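Microcin B17-processing protein McbD (Escherichia coli str. K-12 substr. MG1655, PDB 6GRH) is needed to process the inactive microcin B17 precursor into the active peptide antibiotic, and belongs to the YcaO family of ATP-dependent cyclodehydratases. Local coordinates at residues S173-I187 with R212-A225. The protein carries 1 engineered substitution. Residues are numbered along the deposited sequence; the frame is centred on the assembly and turned at random. Where two conformers were deposited one is given.
Sequences SLLLYWLQGKANTEI and RIFDITLPGAPGHA
Asn184 sets its amide across the carboxylate of Asp215, the two planes 66° apart. Both ND2 hydrogens are used: one reaches Asp215 OD1 at 2.9 Å from above the carboxylate plane, the other runs to a lone pair of Thr217 O at 3.0 Å, which fixes the rotation of the amide. Asp215 OD1 also accepts from Thr217 OG1 and, closing an Asx turn, from Thr217 N. His224 ND1 donates to Asp215 OD2 at 2.9 Å, with the oxygen in the plane of the imidazole. This network lies where the interrupted strand 182-187 runs antiparallel to strand 210-215, its neighbour in a mixed five-stranded sheet of the YcaO fold, and the loop 216-223 packs against helix 157-180. Farther along the strands, Glu186 extends from a CG anti to its backbone N (chi1 -178°) to meet Arg212, whose chain bends at chi2 and chi3. Arg212 grips the carboxylate side-on, Arg212 NH2 to Glu186 OE1 at 2.9 Å and Arg212 NE to Glu186 OE2 at 3.0 Å, while Phe214 CZ lies over one guanidinium face, toward its rim. On the helix side, Ile216 CG2 sits over one face of the Tyr177 ring, 3.9 Å from its centroid, and CD1 of Ile216 reaches Leu174 CA. Tyr177 OH is hydrogen-bonded to Thr306 OG1. Ser173 OG, hydrogen-bonded to Met169 O as well, accepts a bent bond from Leu218 N (3.0 Å, 139°), and a water joins Ser173 O to Ile216 O.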
# COMPACT_ATOMS: atom_id res chain seq x y z
N SER E 173 34.27 -42.03 5.21
CA SER E 173 34.75 -41.83 6.59
C SER E 173 33.80 -42.42 7.63
O SER E 173 34.23 -43.04 8.58
CB SER E 173 35.01 -40.35 6.92
OG SER E 173 36.05 -39.83 6.10
N LEU E 174 32.51 -42.23 7.43
CA LEU E 174 31.51 -42.70 8.37
C LEU E 174 31.43 -44.22 8.42
O LEU E 174 31.29 -44.79 9.50
CB LEU E 174 30.14 -42.13 8.00
CG LEU E 174 28.94 -42.62 8.81
CD1 LEU E 174 29.01 -42.19 10.27
CD2 LEU E 174 27.65 -42.14 8.17
N LEU E 175 31.47 -44.86 7.25
CA LEU E 175 31.45 -46.33 7.17
C LEU E 175 32.67 -46.97 7.81
O LEU E 175 32.53 -47.96 8.52
CB LEU E 175 31.32 -46.81 5.73
CG LEU E 175 29.94 -46.57 5.12
CD1 LEU E 175 30.01 -46.57 3.60
CD2 LEU E 175 28.94 -47.60 5.62
N LEU E 176 33.86 -46.42 7.58
CA LEU E 176 35.06 -46.93 8.24
C LEU E 176 34.97 -46.78 9.77
O LEU E 176 35.29 -47.72 10.51
CB LEU E 176 36.33 -46.27 7.71
CG LEU E 176 37.57 -47.06 8.13
CD1 LEU E 176 37.59 -48.42 7.44
CD2 LEU E 176 38.85 -46.29 7.85
N TYR E 177 34.51 -45.61 10.22
CA TYR E 177 34.27 -45.37 11.66
C TYR E 177 33.23 -46.34 12.24
O TYR E 177 33.45 -46.93 13.30
CB TYR E 177 33.78 -43.94 11.89
CG TYR E 177 33.25 -43.69 13.28
CD1 TYR E 177 34.11 -43.64 14.37
CD2 TYR E 177 31.91 -43.50 13.51
CE1 TYR E 177 33.64 -43.40 15.65
CE2 TYR E 177 31.42 -43.27 14.78
CZ TYR E 177 32.29 -43.21 15.85
OH TYR E 177 31.80 -42.97 17.10
N TRP E 178 32.11 -46.48 11.53
CA TRP E 178 31.08 -47.44 11.90
C TRP E 178 31.66 -48.85 12.08
O TRP E 178 31.48 -49.47 13.13
CB TRP E 178 29.97 -47.46 10.85
CG TRP E 178 28.93 -48.52 11.05
CD1 TRP E 178 28.58 -49.52 10.17
CD2 TRP E 178 28.08 -48.68 12.18
NE1 TRP E 178 27.56 -50.26 10.68
CE2 TRP E 178 27.23 -49.78 11.92
CE3 TRP E 178 27.94 -47.99 13.40
CZ2 TRP E 178 26.26 -50.21 12.83
CZ3 TRP E 178 26.96 -48.42 14.30
CH2 TRP E 178 26.14 -49.52 14.01
N LEU E 179 32.39 -49.33 11.08
CA LEU E 179 32.89 -50.71 11.08
C LEU E 179 33.99 -51.00 12.10
O LEU E 179 34.01 -52.08 12.68
CB LEU E 179 33.35 -51.12 9.68
CG LEU E 179 32.20 -51.17 8.66
CD1 LEU E 179 32.72 -51.20 7.23
CD2 LEU E 179 31.25 -52.33 8.94
N GLN E 180 34.89 -50.05 12.30
CA GLN E 180 36.09 -50.24 13.13
C GLN E 180 36.06 -49.56 14.50
O GLN E 180 36.83 -49.92 15.38
CB GLN E 180 37.32 -49.77 12.36
CG GLN E 180 37.53 -50.56 11.08
CD GLN E 180 38.89 -50.33 10.45
OE1 GLN E 180 39.68 -51.26 10.32
NE2 GLN E 180 39.16 -49.09 10.07
N GLY E 181 35.20 -48.57 14.67
CA GLY E 181 35.17 -47.77 15.89
C GLY E 181 36.31 -46.77 16.09
O GLY E 181 36.43 -46.22 17.18
N LYS E 182 37.11 -46.51 15.06
CA LYS E 182 38.31 -45.69 15.19
C LYS E 182 38.07 -44.25 14.71
O LYS E 182 37.54 -44.03 13.61
CB LYS E 182 39.46 -46.31 14.40
CG LYS E 182 40.06 -47.53 15.08
CD LYS E 182 40.81 -48.43 14.11
CE LYS E 182 41.02 -49.80 14.72
NZ LYS E 182 41.57 -50.79 13.76
N ALA E 183 38.45 -43.29 15.56
CA ALA E 183 38.40 -41.86 15.25
C ALA E 183 39.78 -41.27 15.46
O ALA E 183 40.61 -41.84 16.18
CB ALA E 183 37.40 -41.18 16.17
N ASN E 184 40.05 -40.12 14.85
CA ASN E 184 41.38 -39.50 15.00
C ASN E 184 41.50 -38.76 16.33
O ASN E 184 42.47 -38.95 17.05
CB ASN E 184 41.67 -38.55 13.85
CG ASN E 184 41.55 -39.24 12.50
OD1 ASN E 184 42.20 -40.26 12.26
ND2 ASN E 184 40.68 -38.71 11.64
N THR E 185 40.51 -37.95 16.65
CA THR E 185 40.55 -37.14 17.85
C THR E 185 39.14 -36.78 18.26
O THR E 185 38.20 -36.91 17.46
CB THR E 185 41.36 -35.85 17.61
OG1 THR E 185 41.96 -35.40 18.84
CG2 THR E 185 40.47 -34.76 17.05
N GLU E 186 39.00 -36.36 19.51
CA GLU E 186 37.75 -35.82 20.03
C GLU E 186 37.92 -34.30 20.19
O GLU E 186 38.95 -33.83 20.68
CB GLU E 186 37.39 -36.48 21.37
CG GLU E 186 36.06 -35.98 21.93
CD GLU E 186 35.63 -36.67 23.20
OE1 GLU E 186 36.16 -37.76 23.53
OE2 GLU E 186 34.70 -36.13 23.86
N ILE E 187 36.91 -33.54 19.79
CA ILE E 187 36.85 -32.09 20.03
C ILE E 187 36.03 -31.87 21.29
O ILE E 187 35.00 -32.51 21.45
CB ILE E 187 36.12 -31.32 18.91
CG1 ILE E 187 36.69 -31.66 17.54
CG2 ILE E 187 36.13 -29.82 19.18
CD1 ILE E 187 38.17 -31.51 17.43
N ARG E 212 28.93 -35.59 21.91
CA ARG E 212 30.29 -35.95 21.62
C ARG E 212 30.61 -35.51 20.19
O ARG E 212 29.77 -35.61 19.30
CB ARG E 212 30.51 -37.45 21.79
CG ARG E 212 30.20 -38.02 23.18
CD ARG E 212 31.10 -37.52 24.31
NE ARG E 212 32.47 -38.04 24.22
CZ ARG E 212 32.85 -39.29 24.52
NH1 ARG E 212 31.98 -40.18 24.95
NH2 ARG E 212 34.13 -39.64 24.39
N ILE E 213 31.82 -35.01 19.98
CA ILE E 213 32.28 -34.52 18.68
C ILE E 213 33.59 -35.24 18.34
O ILE E 213 34.56 -35.10 19.06
CB ILE E 213 32.54 -33.01 18.71
CG1 ILE E 213 31.31 -32.25 19.23
CG2 ILE E 213 32.97 -32.51 17.33
CD1 ILE E 213 31.53 -30.76 19.43
N PHE E 214 33.59 -35.98 17.24
CA PHE E 214 34.74 -36.73 16.82
C PHE E 214 35.18 -36.32 15.40
O PHE E 214 34.35 -36.13 14.53
CB PHE E 214 34.40 -38.22 16.83
CG PHE E 214 34.06 -38.77 18.19
CD1 PHE E 214 34.92 -38.60 19.26
CD2 PHE E 214 32.89 -39.50 18.39
CE1 PHE E 214 34.62 -39.14 20.51
CE2 PHE E 214 32.59 -40.04 19.64
CZ PHE E 214 33.46 -39.86 20.70
N ASP E 215 36.49 -36.18 15.20
CA ASP E 215 37.07 -36.14 13.87
C ASP E 215 37.24 -37.60 13.40
O ASP E 215 38.09 -38.31 13.94
CB ASP E 215 38.42 -35.41 13.90
CG ASP E 215 39.03 -35.22 12.51
OD1 ASP E 215 39.15 -36.20 11.75
OD2 ASP E 215 39.43 -34.08 12.19
N ILE E 216 36.43 -38.02 12.42
CA ILE E 216 36.48 -39.38 11.88
C ILE E 216 37.07 -39.45 10.46
O ILE E 216 36.92 -40.46 9.80
CB ILE E 216 35.09 -40.07 11.89
CG1 ILE E 216 34.07 -39.28 11.05
CG2 ILE E 216 34.59 -40.24 13.31
CD1 ILE E 216 32.93 -40.14 10.54
N THR E 217 37.76 -38.40 10.01
CA THR E 217 38.33 -38.34 8.67
C THR E 217 39.08 -39.64 8.31
O THR E 217 39.82 -40.13 9.13
CB THR E 217 39.35 -37.21 8.61
OG1 THR E 217 38.79 -36.05 9.22
CG2 THR E 217 39.76 -36.92 7.16
N LEU E 218 38.90 -40.15 7.09
CA LEU E 218 39.69 -41.31 6.62
C LEU E 218 41.15 -41.07 6.99
O LEU E 218 41.65 -39.97 6.75
CB LEU E 218 39.61 -41.47 5.11
CG LEU E 218 38.37 -42.10 4.50
CD1 LEU E 218 38.57 -42.25 3.01
CD2 LEU E 218 38.07 -43.44 5.13
N PRO E 219 41.82 -42.07 7.60
CA PRO E 219 43.22 -41.91 8.02
C PRO E 219 44.16 -41.44 6.90
O PRO E 219 44.10 -41.96 5.78
CB PRO E 219 43.60 -43.31 8.49
CG PRO E 219 42.31 -43.77 9.11
CD PRO E 219 41.23 -43.28 8.20
N GLY E 220 44.96 -40.43 7.20
CA GLY E 220 45.91 -39.89 6.24
C GLY E 220 45.31 -38.91 5.26
O GLY E 220 46.05 -38.25 4.54
N ALA E 221 43.99 -38.78 5.21
CA ALA E 221 43.35 -37.87 4.27
C ALA E 221 43.48 -36.42 4.77
O ALA E 221 43.48 -36.17 5.98
CB ALA E 221 41.87 -38.21 4.08
N PRO E 222 43.54 -35.45 3.83
CA PRO E 222 43.39 -34.03 4.18
C PRO E 222 41.98 -33.66 4.57
O PRO E 222 41.04 -34.47 4.42
CB PRO E 222 43.76 -33.32 2.88
CG PRO E 222 43.34 -34.28 1.82
CD PRO E 222 43.69 -35.63 2.37
N GLY E 223 41.81 -32.44 5.04
CA GLY E 223 40.50 -31.97 5.48
C GLY E 223 40.04 -32.68 6.74
O GLY E 223 40.82 -33.37 7.40
N HIS E 224 38.77 -32.51 7.05
CA HIS E 224 38.21 -32.94 8.33
C HIS E 224 36.76 -33.36 8.15
O HIS E 224 35.94 -32.56 7.69
CB HIS E 224 38.32 -31.80 9.35
CG HIS E 224 39.73 -31.38 9.62
ND1 HIS E 224 40.54 -32.01 10.54
CD2 HIS E 224 40.50 -30.43 9.05
CE1 HIS E 224 41.73 -31.46 10.55
NE2 HIS E 224 41.75 -30.50 9.64
N ALA E 225 36.47 -34.62 8.48
CA ALA E 225 35.09 -35.11 8.56
C ALA E 225 34.74 -35.10 10.03
O ALA E 225 35.34 -35.82 10.82
CB ALA E 225 34.99 -36.52 8.02
O HOH W 1 36.98 -43.04 9.19
O HOH W 2 33.19 -34.17 22.49